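Local coordinates for D-isomer specific 2-hydroxyacid dehydrogenase family protein (Aeromonas salmonicida subsp. salmonicida, PDB 3HG7), which probably acts as an NAD-dependent oxidoreductase of the D-isomer specific 2-hydroxyacid dehydrogenase family, at residues L240-A243 with L244-K248; A234-E237 with G238-L241. The protein carries 1 engineered substitution. All coordinates share one frame; numbering follows the deposited sequence.

Overall arrangement
Contacts 1 and 2 show how one short helix, 237-245, is started and finished. Contact 2 (234-237 with 238-241) comes first along the chain and holds the N-cap, where the loop after strand 225-228 turns into the helix; contact 1 (240-243 with 244-248) takes over at Leu240 and Leu241, which both contacts use, and runs out through the C-terminal turn. Their centres lie 9 Å apart. The helix is the crossover of a beta-alpha-beta unit between the parallel neighbours 225-228 and 251-254 of the larger sheet, within the predicted NAD-binding domain of Rossmann type. Leu240, with Leu244 (contact 1) and Ile235 (contact 2), packs on strand 251-254, placing the helix's apolar side against the sheet.

Contact 1 (L240-A243 with L244-K248); sequences LLTA and LRTGK
Leu241 and Arg245 lie side by side on the last turn of helix 237-245, their side chains pointing the same way. CD2 of Leu241 sits over one face of the Arg245 guanidinium, displaced toward its rim, and comes within 3.3 Å of CZ. The arginine reaches this place because its chain is extended from CG to NE and passes along the leucine. One position back, Leu240 and Leu244 meet obliquely through their CD1 methyls, 3.6 Å apart, and both touch Ala252 of strand 251-254.

Thr246, the first residue to leave helical geometry, turns its hydroxyl back on the helix. With chi1 at 62°, OG1 stands between its own N and carbonyl carbon and donates to Thr242 O over 2.8 Å, from above the carbonyl plane; its N-H bond to that oxygen is weak. The helix end is Schellman-like: beyond Gly247, with its positive phi, Lys248 N binds Ala243 O at 2.8 Å, but Leu244 O pairs with Asn273 ND2 instead of Gly247 N. Lys248 CB packs on Ala243 CB at 3.9 Å. The chemistry thus divides: Leu240 and Leu244 face the sheet, Leu241 lies beside Arg245 and Leu268, and a hydroxyl and a late N-H satisfy carbonyls.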
loop_
_atom_site.group_PDB
_atom_site.type_symbol
_atom_site.label_atom_id
_atom_site.label_comp_id
_atom_site.label_asym_id
_atom_site.label_seq_id
_atom_site.Cartn_x
_atom_site.Cartn_y
_atom_site.Cartn_z
ATOM N N LEU A 240 12.567 8.972 -13.206
ATOM C CA LEU A 240 13.178 8.471 -11.957
ATOM C C LEU A 240 14.523 7.830 -12.257
ATOM O O LEU A 240 15.497 8.065 -11.552
ATOM C CB LEU A 240 12.271 7.440 -11.272
ATOM C CG LEU A 240 12.955 6.545 -10.216
ATOM C CD1 LEU A 240 13.488 7.351 -9.046
ATOM C CD2 LEU A 240 12.059 5.431 -9.722
ATOM N N LEU A 241 14.560 7.016 -13.303
ATOM C CA LEU A 241 15.783 6.351 -13.732
ATOM C C LEU A 241 16.936 7.315 -13.989
ATOM O O LEU A 241 18.026 7.162 -13.442
ATOM C CB LEU A 241 15.476 5.595 -15.011
ATOM C CG LEU A 241 15.861 4.133 -15.086
ATOM C CD1 LEU A 241 14.735 3.356 -15.694
ATOM C CD2 LEU A 241 17.104 3.964 -15.886
ATOM N N THR A 242 16.686 8.316 -14.834
ATOM C CA THR A 242 17.700 9.288 -15.195
ATOM C C THR A 242 18.129 10.063 -13.957
ATOM O O THR A 242 19.305 10.337 -13.785
ATOM C CB THR A 242 17.200 10.212 -16.340
ATOM O OG1 THR A 242 16.828 9.398 -17.468
ATOM C CG2 THR A 242 18.296 11.197 -16.770
ATOM N N ALA A 243 17.175 10.378 -13.082
ATOM C CA ALA A 243 17.480 11.023 -11.793
ATOM C C ALA A 243 18.503 10.238 -10.966
ATOM O O ALA A 243 19.462 10.815 -10.437
ATOM C CB ALA A 243 16.204 11.230 -10.987
ATOM N N LEU A 244 18.281 8.921 -10.868
ATOM C CA LEU A 244 19.162 8.010 -10.139
ATOM C C LEU A 244 20.494 7.807 -10.849
ATOM O O LEU A 244 21.507 7.559 -10.205
ATOM C CB LEU A 244 18.469 6.641 -9.915
ATOM C CG LEU A 244 17.304 6.650 -8.930
ATOM C CD1 LEU A 244 16.497 5.352 -9.030
ATOM C CD2 LEU A 244 17.831 6.863 -7.523
ATOM N N ARG A 245 20.489 7.910 -12.174
ATOM C CA ARG A 245 21.717 7.738 -12.957
ATOM C C ARG A 245 22.653 8.969 -12.957
ATOM O O ARG A 245 23.862 8.840 -13.167
ATOM C CB ARG A 245 21.379 7.321 -14.396
ATOM C CG ARG A 245 21.102 5.835 -14.558
ATOM C CD ARG A 245 20.644 5.493 -15.971
ATOM N NE ARG A 245 20.710 4.052 -16.223
ATOM C CZ ARG A 245 20.103 3.422 -17.229
ATOM N NH1 ARG A 245 19.357 4.094 -18.105
ATOM N NH2 ARG A 245 20.233 2.108 -17.355
ATOM N N THR A 246 22.092 10.147 -12.699
ATOM C CA THR A 246 22.837 11.406 -12.839
ATOM C C THR A 246 22.983 12.168 -11.518
ATOM O O THR A 246 23.236 13.380 -11.511
ATOM C CB THR A 246 22.194 12.330 -13.918
ATOM O OG1 THR A 246 20.861 12.692 -13.526
ATOM C CG2 THR A 246 22.158 11.631 -15.287
ATOM N N GLY A 247 22.815 11.455 -10.406
ATOM C CA GLY A 247 23.030 12.025 -9.075
ATOM C C GLY A 247 22.001 13.050 -8.634
ATOM O O GLY A 247 22.297 13.918 -7.808
ATOM N N LYS A 248 20.792 12.948 -9.177
ATOM C CA LYS A 248 19.715 13.869 -8.833
ATOM C C LYS A 248 18.991 13.427 -7.561
ATOM O O LYS A 248 18.338 14.237 -6.882
ATOM C CB LYS A 248 18.732 13.976 -10.001
ATOM C CG LYS A 248 18.296 15.400 -10.307
ATOM C CD LYS A 248 19.474 16.322 -10.656
ATOM C CE LYS A 248 19.753 16.342 -12.159
ATOM N NZ LYS A 248 20.382 17.625 -12.591
#

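Contact 2 (A234-E237 with G238-L241); sequences AINE and GDLL
Backbone bonds from Leu240 N to Asn236 O and from Leu241 N to Glu237 O, each 3.0 Å long, close the first turn of helix 237-245 on the N-cap Asn236 and the first helical residue, Glu237. The N-cap marks the point where the crossover connection of the beta-alpha-beta unit passes from loop to helix. CG of Asn236 lies opposite its own backbone N (chi1 172°), which brings the amide oxygen back over the opening turn. There OD1 accepts from Asp239 N at 2.8 Å, the N-H arriving nearly along the C=O axis. Asp239 N also makes a weak bond to Asn236 O, so side chain and main chain of the cap share this one donor.

The Asp239 carboxylate lies across the Asn236 amide, with the two planes only 19° apart. A carboxylate at this place could, if charged, interact with the helix start. The Glu237 chain is extended beyond CG, and its OE2 accepts from the backbone N of Glu258. On the apolar side, Ile235 and Leu240 form a hydrophobic staple between the residue before the N-cap and the fourth residue after it, and both reach Leu254 of strand 251-254. Here CG2 of Ile235 touches CB of Leu240 at 3.7 Å and CD2 of Leu240 at 4.0 Å.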
loop_
_atom_site.group_PDB
_atom_site.type_symbol
_atom_site.label_atom_id
_atom_site.label_comp_id
_atom_site.label_asym_id
_atom_site.label_seq_id
_atom_site.Cartn_x
_atom_site.Cartn_y
_atom_site.Cartn_z
ATOM N N ALA A 234 2.505 7.680 -9.071
ATOM C CA ALA A 234 3.101 8.870 -8.496
ATOM C C ALA A 234 4.387 9.240 -9.222
ATOM O O ALA A 234 4.815 10.401 -9.205
ATOM C CB ALA A 234 3.359 8.670 -7.020
ATOM N N ILE A 235 4.981 8.255 -9.889
ATOM C CA ILE A 235 6.321 8.401 -10.432
ATOM C C ILE A 235 6.360 8.082 -11.919
ATOM O O ILE A 235 5.911 7.024 -12.345
ATOM C CB ILE A 235 7.343 7.477 -9.682
ATOM C CG1 ILE A 235 7.474 7.892 -8.211
ATOM C CG2 ILE A 235 8.713 7.489 -10.366
ATOM C CD1 ILE A 235 8.160 6.856 -7.321
ATOM N N ASN A 236 6.906 9.007 -12.703
ATOM C CA ASN A 236 7.271 8.677 -14.072
ATOM C C ASN A 236 8.579 7.924 -14.005
ATOM O O ASN A 236 9.614 8.484 -13.625
ATOM C CB ASN A 236 7.395 9.915 -14.967
ATOM C CG ASN A 236 7.961 9.580 -16.343
ATOM O OD1 ASN A 236 9.149 9.308 -16.484
ATOM N ND2 ASN A 236 7.109 9.600 -17.360
ATOM N N GLU A 237 8.521 6.652 -14.373
ATOM C CA GLU A 237 9.633 5.738 -14.142
ATOM C C GLU A 237 10.859 6.077 -14.988
ATOM O O GLU A 237 11.996 5.992 -14.502
ATOM C CB GLU A 237 9.171 4.275 -14.276
ATOM C CG GLU A 237 8.245 3.880 -13.100
ATOM C CD GLU A 237 7.613 2.492 -13.193
ATOM O OE1 GLU A 237 7.830 1.767 -14.196
ATOM O OE2 GLU A 237 6.887 2.133 -12.234
ATOM N N GLY A 238 10.614 6.503 -16.228
ATOM C CA GLY A 238 11.688 6.879 -17.163
ATOM C C GLY A 238 12.548 7.994 -16.609
ATOM O O GLY A 238 13.775 8.009 -16.757
ATOM N N ASP A 239 11.901 8.915 -15.916
ATOM C CA ASP A 239 12.596 10.067 -15.404
ATOM C C ASP A 239 13.161 9.887 -13.976
ATOM O O ASP A 239 14.127 10.550 -13.599
ATOM C CB ASP A 239 11.690 11.261 -15.554
ATOM C CG ASP A 239 11.237 11.465 -17.011
ATOM O OD1 ASP A 239 10.022 11.519 -17.255
ATOM O OD2 ASP A 239 12.098 11.550 -17.911
ATOM N N LEU A 240 12.567 8.972 -13.206
ATOM C CA LEU A 240 13.178 8.471 -11.957
ATOM C C LEU A 240 14.523 7.830 -12.257
ATOM O O LEU A 240 15.497 8.065 -11.552
ATOM C CB LEU A 240 12.271 7.440 -11.272
ATOM C CG LEU A 240 12.955 6.545 -10.216
ATOM C CD1 LEU A 240 13.488 7.351 -9.046
ATOM C CD2 LEU A 240 12.059 5.431 -9.722
ATOM N N LEU A 241 14.560 7.016 -13.303
ATOM C CA LEU A 241 15.783 6.351 -13.732
ATOM C C LEU A 241 16.936 7.315 -13.989
ATOM O O LEU A 241 18.026 7.162 -13.442
ATOM C CB LEU A 241 15.476 5.595 -15.011
ATOM C CG LEU A 241 15.861 4.133 -15.086
ATOM C CD1 LEU A 241 14.735 3.356 -15.694
ATOM C CD2 LEU A 241 17.104 3.964 -15.886
#